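Local coordinates for uncharacterized metalloprotein (Deinococcus radiodurans, PDB 3GG7) that binds a manganese ion in a TatD-type metallohydrolase fold and is probably a hydrolase acting on ester bonds, although its actual substrate is not established, at residues Leu10-Pro14 with Asp196-Leu200; Ala22-Leu28 with Pro209-Lys213. All blocks are in the same frame, centred on the assembly; numbering follows the deposited sequence. Where two conformers were deposited one is given.

In the fold
Both contacts join the start of the chain to a part some 180 residues later, so they draw the first strand and helix of this TIM-barrel-type fold against the region that follows strand 191-193. Along the chain the segments alternate: 10-14, 22-28, then 196-200, 209-213. Contact 1 pairs the loops after strands 4-8 and 191-193, beside the manganese; contact 2 pairs the end of helix 16-25 with the 3-10 turn 209-211 that leads into helix 212-223. Their centres lie about 14 Å apart, and they meet where Y13 OH comes 3.6 Å from P209 CD. Together they run outward from the metal site to the helices 16-25 and 212-223.

Contact 1 (Leu10-Pro14 with Asp196-Leu200). With MN (manganese (II) ion), chain B.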
ATOM      1  N   LEU A  10       1.473   8.724   6.971  1.00 18.06           N
ATOM      2  CA  LEU A  10       1.456  10.119   7.458  1.00 18.37           C
ATOM      3  C   LEU A  10       1.481  10.186   8.970  1.00 18.99           C
ATOM      4  O   LEU A  10       2.136  11.071   9.531  1.00 19.83           O
ATOM      5  CB  LEU A  10       0.227  10.877   6.986  1.00 18.97           C
ATOM      6  CG  LEU A  10       0.021  11.069   5.521  1.00 20.05           C
ATOM      7  CD1 LEU A  10      -1.206  11.982   5.395  1.00 20.11           C
ATOM      8  CD2 LEU A  10       1.247  11.716   4.862  1.00 22.44           C
ATOM      9  N   ASP A  11       0.843   9.224   9.634  1.00 19.54           N
ATOM     10  CA  ASP A  11       0.681   9.266  11.087  1.00 20.24           C
ATOM     11  C   ASP A  11       1.947   8.845  11.858  1.00 21.47           C
ATOM     12  O   ASP A  11       1.954   8.861  13.094  1.00 22.33           O
ATOM     13  CB  ASP A  11      -0.584   8.503  11.532  1.00 20.85           C
ATOM     14  CG  ASP A  11      -0.512   7.012  11.281  1.00 20.41           C
ATOM     15  OD1 ASP A  11       0.575   6.491  10.912  1.00 21.49           O
ATOM     16  OD2 ASP A  11      -1.591   6.366  11.455  1.00 20.83           O
ATOM     17  N   LEU A  12       3.017   8.492  11.150  1.00 20.37           N
ATOM     18  CA  LEU A  12       4.255   8.078  11.785  1.00 21.44           C
ATOM     19  C   LEU A  12       5.353   9.140  11.670  1.00 21.57           C
ATOM     20  O   LEU A  12       6.459   8.914  12.160  1.00 23.23           O
ATOM     21  CB  LEU A  12       4.734   6.748  11.207  1.00 21.44           C
ATOM     22  CG  LEU A  12       3.832   5.536  11.454  1.00 23.68           C
ATOM     23  CD1 LEU A  12       4.452   4.249  10.884  1.00 23.53           C
ATOM     24  CD2 LEU A  12       3.499   5.374  12.960  1.00 27.17           C
ATOM     25  N   TYR A  13       5.045  10.275  11.042  1.00 21.35           N
ATOM     26  CA  TYR A  13       5.988  11.408  10.984  1.00 22.26           C
ATOM     27  C   TYR A  13       5.970  12.164  12.311  1.00 23.19           C
ATOM     28  O   TYR A  13       4.975  12.157  13.024  1.00 23.88           O
ATOM     29  CB  TYR A  13       5.639  12.350   9.842  1.00 21.69           C
ATOM     30  CG  TYR A  13       5.964  11.814   8.484  1.00 21.94           C
ATOM     31  CD1 TYR A  13       7.247  11.904   7.962  1.00 21.61           C
ATOM     32  CD2 TYR A  13       4.996  11.184   7.724  1.00 21.55           C
ATOM     33  CE1 TYR A  13       7.557  11.401   6.701  1.00 23.03           C
ATOM     34  CE2 TYR A  13       5.296  10.677   6.449  1.00 23.57           C
ATOM     35  CZ  TYR A  13       6.557  10.795   5.931  1.00 22.05           C
ATOM     36  OH  TYR A  13       6.774  10.243   4.668  1.00 22.90           O
ATOM     37  N   PRO A  14       7.077  12.860  12.637  1.00 24.51           N
ATOM     38  CA  PRO A  14       6.998  13.669  13.850  1.00 24.72           C
ATOM     39  C   PRO A  14       5.915  14.758  13.863  1.00 25.23           C
ATOM     40  O   PRO A  14       5.331  15.014  14.928  1.00 26.68           O
ATOM     41  CB  PRO A  14       8.389  14.299  13.932  1.00 25.16           C
ATOM     42  CG  PRO A  14       9.277  13.321  13.301  1.00 24.59           C
ATOM     43  CD  PRO A  14       8.470  12.652  12.189  1.00 25.01           C
ATOM     44  N   ASP A 196       6.174   4.756   0.881  1.00 19.71           N
ATOM     45  CA  ASP A 196       6.266   4.093   2.168  1.00 20.34           C
ATOM     46  C   ASP A 196       7.065   4.911   3.201  1.00 20.06           C
ATOM     47  O   ASP A 196       7.690   4.335   4.114  1.00 21.27           O
ATOM     48  CB  ASP A 196       6.845   2.677   2.060  1.00 20.22           C
ATOM     49  CG  ASP A 196       6.450   1.790   3.240  1.00 20.88           C
ATOM     50  OD1 ASP A 196       5.391   2.045   3.861  1.00 19.61           O
ATOM     51  OD2 ASP A 196       7.194   0.822   3.536  1.00 20.77           O
ATOM     52  N   GLY A 197       7.046   6.238   3.085  1.00 20.41           N
ATOM     53  CA  GLY A 197       7.620   7.073   4.130  1.00 21.13           C
ATOM     54  C   GLY A 197       6.832   6.880   5.410  1.00 22.11           C
ATOM     55  O   GLY A 197       5.645   6.544   5.369  1.00 21.08           O
ATOM     56  N   PRO A 198       7.464   7.066   6.576  1.00 23.10           N
ATOM     57  CA  PRO A 198       8.901   7.353   6.790  1.00 24.24           C
ATOM     58  C   PRO A 198       9.755   6.080   6.933  1.00 25.31           C
ATOM     59  O   PRO A 198      10.944   6.171   7.274  1.00 27.76           O
ATOM     60  CB  PRO A 198       8.878   8.139   8.106  1.00 24.47           C
ATOM     61  CG  PRO A 198       7.784   7.514   8.877  1.00 24.30           C
ATOM     62  CD  PRO A 198       6.727   7.065   7.856  1.00 22.71           C
ATOM     63  N   PHE A 199       9.167   4.907   6.701  1.00 26.72           N
ATOM     64  CA  PHE A 199       9.889   3.632   6.802  1.00 27.51           C
ATOM     65  C   PHE A 199      11.027   3.528   5.804  1.00 28.03           C
ATOM     66  O   PHE A 199      12.158   3.133   6.153  1.00 28.26           O
ATOM     67  CB  PHE A 199       8.943   2.463   6.561  1.00 28.09           C
ATOM     68  CG  PHE A 199       8.082   2.123   7.728  1.00 30.29           C
ATOM     69  CD1 PHE A 199       8.653   1.787   8.946  1.00 31.94           C
ATOM     70  CD2 PHE A 199       6.707   2.058   7.604  1.00 31.45           C
ATOM     71  CE1 PHE A 199       7.858   1.443  10.032  1.00 33.12           C
ATOM     72  CE2 PHE A 199       5.905   1.713   8.692  1.00 32.62           C
ATOM     73  CZ  PHE A 199       6.474   1.404   9.896  1.00 33.53           C
ATOM     74  N   LEU A 200      10.733   3.862   4.553  1.00 28.12           N
ATOM     75  CA  LEU A 200      11.741   3.916   3.518  1.00 28.82           C
ATOM     76  C   LEU A 200      12.669   5.083   3.801  1.00 29.66           C
ATOM     77  O   LEU A 200      12.225   6.210   4.020  1.00 28.78           O
ATOM     78  CB  LEU A 200      11.111   4.103   2.131  1.00 29.24           C
ATOM     79  CG  LEU A 200      12.197   4.382   1.063  1.00 31.68           C
ATOM     80  CD1 LEU A 200      12.974   3.101   0.755  1.00 35.48           C
ATOM     81  CD2 LEU A 200      11.656   5.016  -0.200  1.00 33.76           C
TER
HETATM   82 MN    MN B 253       3.928   0.700   4.873  1.00 16.50          MN
HETATM   83  O   HOH W   1       5.460  -0.643   4.871  1.00 22.24           O
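L12 and Y13, in the loop that follows the first strand of the TIM-barrel-type fold, pack on G197, P198 and F199 in the loop beyond strand 191-193, with no hydrogen bond between the two segments. L12 ends a short 3-10 turn and points toward the other loop. Its CG stands anti to the carbonyl carbon (chi1 -64°), and the branch CD1 reaches F199 CZ at 3.6 Å. Lower on the same side chain, L12 CB rests 3.9 Å from P198 CD, so the leucine bridges the proline and the phenylalanine. Y13 follows and offers a ring face to the proline: P198, which follows a cis peptide bond from G197, lays its CB over that face, 4.2 Å from the ring centroid and 26° off its normal, a CH-pi contact. At the far end of the tyrosine, OH comes within 3.3 Å of G197 CA, while its hydrogen bond goes to the carbonyl oxygen of A207, which satisfies this buried hydroxyl. F199 also meets the metal ligand H9 edge-to-face, which places the L12-F199 packing directly beside the metal site. D196 begins this second loop and binds manganese together with H7, H9 and E86. Its carboxylate divides the work: OD1 lies 2.2 Å from the manganese, and OD2 accepts a 2.6 Å hydrogen bond from the metal-bound water.

Contact 2 (Ala22-Leu28 with Pro209-Lys213); sequences ACEERQL and PWDVK
The carbonyl oxygen of A22 receives two N-H groups of R26: the backbone N at 3.3 Å, and the side-chain NH1 in a weak but nearly straight bond (166°). That weak second bond draws the guanidinium toward its own helix while the group lies on the indole of W210. Guanidinium and ring planes differ by 10°, and R26 CZ sits 3.6 Å from the centroid of the five-membered ring, almost on its normal, which is cation-pi geometry. An extended chain from CG to NE carries the arginine across, bringing NE to 3.5 Å from W210 CG. W210 turns its CG between the backbone N and the carbonyl carbon (chi1 42°), and its six-membered ring reaches the helix, where A22 CB approaches CH2 at 3.3 Å. C23 SG meets that ring at the edge, a sulfur-aromatic contact, and also packs 3.7 Å from P209 CG. Beyond the arginine, helix 16-25 closes in a Schellman motif, with Q27 at positive phi and L28 N bonded back to C23 O. L28 then leads into strand 29-32, and its CD1 lies 3.5 Å from W210 CA. Here the first helix of the barrel joins the 3-10 turn 209-211 that leads into helix 212-223, while P209 also packs on V30 and on D5 and V8 of strand 4-8. With no hydrogen bond between the segments, attachment rests on dispersion and on the cation-pi stack, whose positive charge is probably stabilised by the indole face.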
ATOM      1  N   ALA A  22       1.597  19.940   3.403  1.00 22.90           N
ATOM      2  CA  ALA A  22       2.546  20.012   2.305  1.00 23.31           C
ATOM      3  C   ALA A  22       2.067  19.234   1.076  1.00 23.54           C
ATOM      4  O   ALA A  22       2.318  19.613  -0.065  1.00 23.44           O
ATOM      5  CB  ALA A  22       3.905  19.502   2.764  1.00 23.73           C
ATOM      6  N   CYS A  23       1.384  18.118   1.325  1.00 22.99           N
ATOM      7  CA  CYS A  23       0.754  17.361   0.237  1.00 23.48           C
ATOM      8  C   CYS A  23      -0.373  18.143  -0.417  1.00 23.16           C
ATOM      9  O   CYS A  23      -0.466  18.226  -1.643  1.00 23.06           O
ATOM     10  CB  CYS A  23       0.249  16.004   0.738  1.00 23.12           C
ATOM     11  SG  CYS A  23       1.561  14.865   1.237  1.00 24.64           S
ATOM     12  N   GLU A  24      -1.221  18.771   0.387  1.00 23.37           N
ATOM     13  CA  GLU A  24      -2.257  19.637  -0.194  1.00 24.02           C
ATOM     14  C   GLU A  24      -1.718  20.798  -1.003  1.00 24.33           C
ATOM     15  O   GLU A  24      -2.257  21.132  -2.062  1.00 23.83           O
ATOM     16  CB  GLU A  24      -3.176  20.205   0.863  1.00 25.02           C
ATOM     17  CG  GLU A  24      -4.212  19.285   1.359  1.00 25.02           C
ATOM     18  CD  GLU A  24      -5.134  18.676   0.280  1.00 25.13           C
ATOM     19  OE1 GLU A  24      -5.439  19.246  -0.794  1.00 25.11           O
ATOM     20  OE2 GLU A  24      -5.537  17.563   0.575  1.00 23.73           O
ATOM     21  N   GLU A  25      -0.657  21.443  -0.513  1.00 24.58           N
ATOM     22  CA  GLU A  25      -0.051  22.544  -1.256  1.00 25.29           C
ATOM     23  C   GLU A  25       0.406  22.088  -2.630  1.00 24.93           C
ATOM     24  O   GLU A  25       0.301  22.829  -3.605  1.00 24.73           O
ATOM     25  CB  GLU A  25       1.122  23.161  -0.461  1.00 25.71           C
ATOM     26  CG  GLU A  25       0.680  23.972   0.762  1.00 27.69           C
ATOM     27  CD  GLU A  25       1.777  24.144   1.833  1.00 30.78           C
ATOM     28  OE1 GLU A  25       2.898  23.601   1.693  1.00 31.63           O
ATOM     29  OE2 GLU A  25       1.497  24.792   2.858  1.00 36.65           O
ATOM     30  N   ARG A  26       0.892  20.849  -2.713  1.00 23.78           N
ATOM     31  CA  ARG A  26       1.384  20.287  -3.962  1.00 23.68           C
ATOM     32  C   ARG A  26       0.300  19.589  -4.765  1.00 23.66           C
ATOM     33  O   ARG A  26       0.562  19.089  -5.855  1.00 24.17           O
ATOM     34  CB  ARG A  26       2.471  19.259  -3.636  1.00 23.66           C
ATOM     35  CG  ARG A  26       3.744  19.863  -3.074  1.00 24.50           C
ATOM     36  CD  ARG A  26       4.681  18.754  -2.612  1.00 25.39           C
ATOM     37  NE  ARG A  26       6.040  19.254  -2.436  1.00 25.78           N
ATOM     38  CZ  ARG A  26       6.456  19.956  -1.390  1.00 24.92           C
ATOM     39  NH1 ARG A  26       5.640  20.244  -0.390  1.00 23.83           N
ATOM     40  NH2 ARG A  26       7.718  20.371  -1.347  1.00 26.39           N
ATOM     41  N   GLN A  27      -0.917  19.551  -4.232  1.00 23.49           N
ATOM     42  CA  GLN A  27      -2.001  18.734  -4.781  0.50 23.84           C
ATOM     43  C   GLN A  27      -1.510  17.312  -5.093  1.00 23.33           C
ATOM     44  O   GLN A  27      -1.766  16.741  -6.166  1.00 23.98           O
ATOM     45  CB  GLN A  27      -2.657  19.435  -5.970  0.50 24.52           C
ATOM     46  CG  GLN A  27      -3.060  20.858  -5.593  0.50 26.56           C
ATOM     47  CD  GLN A  27      -4.379  21.317  -6.175  0.50 30.14           C
ATOM     48  OE1 GLN A  27      -4.417  21.890  -7.251  0.50 32.47           O
ATOM     49  NE2 GLN A  27      -5.472  21.095  -5.433  0.50 31.74           N
ATOM     50  N   LEU A  28      -0.830  16.740  -4.098  1.00 22.56           N
ATOM     51  CA  LEU A  28      -0.241  15.406  -4.174  1.00 21.81           C
ATOM     52  C   LEU A  28      -1.185  14.454  -3.433  1.00 21.12           C
ATOM     53  O   LEU A  28      -1.419  14.616  -2.237  1.00 22.05           O
ATOM     54  CB  LEU A  28       1.159  15.423  -3.541  1.00 22.52           C
ATOM     55  CG  LEU A  28       2.082  14.258  -3.870  1.00 23.62           C
ATOM     56  CD1 LEU A  28       3.560  14.646  -3.605  1.00 27.64           C
ATOM     57  CD2 LEU A  28       1.711  13.016  -3.103  1.00 25.15           C
ATOM     58  N   PRO A 209       6.400  12.164   1.046  1.00 20.79           N
ATOM     59  CA  PRO A 209       5.552  11.801  -0.099  1.00 21.44           C
ATOM     60  C   PRO A 209       6.008  12.356  -1.442  1.00 21.50           C
ATOM     61  O   PRO A 209       5.883  11.676  -2.475  1.00 22.23           O
ATOM     62  CB  PRO A 209       4.171  12.335   0.294  1.00 21.56           C
ATOM     63  CG  PRO A 209       4.192  12.344   1.774  1.00 21.07           C
ATOM     64  CD  PRO A 209       5.611  12.641   2.189  1.00 21.12           C
ATOM     65  N   TRP A 210       6.553  13.559  -1.446  1.00 21.73           N
ATOM     66  CA  TRP A 210       6.926  14.173  -2.695  1.00 22.54           C
ATOM     67  C   TRP A 210       8.234  13.598  -3.268  1.00 22.32           C
ATOM     68  O   TRP A 210       8.604  13.908  -4.403  1.00 22.93           O
ATOM     69  CB  TRP A 210       6.928  15.713  -2.599  1.00 23.37           C
ATOM     70  CG  TRP A 210       7.510  16.305  -1.363  1.00 24.53           C
ATOM     71  CD1 TRP A 210       8.768  16.813  -1.211  1.00 26.44           C
ATOM     72  CD2 TRP A 210       6.852  16.494  -0.110  1.00 24.13           C
ATOM     73  NE1 TRP A 210       8.931  17.298   0.048  1.00 26.47           N
ATOM     74  CE2 TRP A 210       7.771  17.120   0.755  1.00 25.40           C
ATOM     75  CE3 TRP A 210       5.570  16.198   0.373  1.00 24.44           C
ATOM     76  CZ2 TRP A 210       7.453  17.437   2.080  1.00 24.14           C
ATOM     77  CZ3 TRP A 210       5.256  16.515   1.678  1.00 25.47           C
ATOM     78  CH2 TRP A 210       6.192  17.119   2.526  1.00 23.84           C
ATOM     79  N   ASP A 211       8.887  12.685  -2.537  1.00 21.56           N
ATOM     80  CA  ASP A 211      10.006  11.928  -3.095  1.00 21.93           C
ATOM     81  C   ASP A 211       9.509  10.942  -4.151  1.00 22.19           C
ATOM     82  O   ASP A 211      10.312  10.277  -4.835  1.00 23.12           O
ATOM     83  CB  ASP A 211      10.741  11.125  -2.007  1.00 21.68           C
ATOM     84  CG  ASP A 211      11.547  11.974  -1.056  1.00 22.76           C
ATOM     85  OD1 ASP A 211      12.092  13.024  -1.468  1.00 26.73           O
ATOM     86  OD2 ASP A 211      11.664  11.591   0.126  1.00 21.89           O
ATOM     87  N   VAL A 212       8.194  10.809  -4.267  1.00 22.89           N
ATOM     88  CA  VAL A 212       7.580   9.991  -5.322  1.00 22.95           C
ATOM     89  C   VAL A 212       7.917  10.526  -6.717  1.00 24.53           C
ATOM     90  O   VAL A 212       7.863   9.762  -7.673  1.00 24.09           O
ATOM     91  CB  VAL A 212       6.029   9.795  -5.098  1.00 23.63           C
ATOM     92  CG1 VAL A 212       5.220  10.977  -5.575  1.00 22.78           C
ATOM     93  CG2 VAL A 212       5.532   8.505  -5.749  1.00 24.75           C
ATOM     94  N   LYS A 213       8.268  11.814  -6.831  1.00 24.84           N
ATOM     95  CA  LYS A 213       8.813  12.347  -8.097  1.00 26.19           C
ATOM     96  C   LYS A 213       9.964  11.472  -8.611  1.00 25.85           C
ATOM     97  O   LYS A 213      10.071  11.237  -9.821  1.00 25.85           O
ATOM     98  CB  LYS A 213       9.286  13.797  -7.920  1.00 26.12           C
ATOM     99  CG  LYS A 213       9.523  14.505  -9.257  1.00 28.89           C
ATOM    100  CD  LYS A 213       9.685  16.005  -9.096  1.00 32.35           C
ATOM    101  CE  LYS A 213      10.030  16.651 -10.435  1.00 35.04           C
ATOM    102  NZ  LYS A 213       9.945  18.158 -10.399  1.00 37.79           N
TER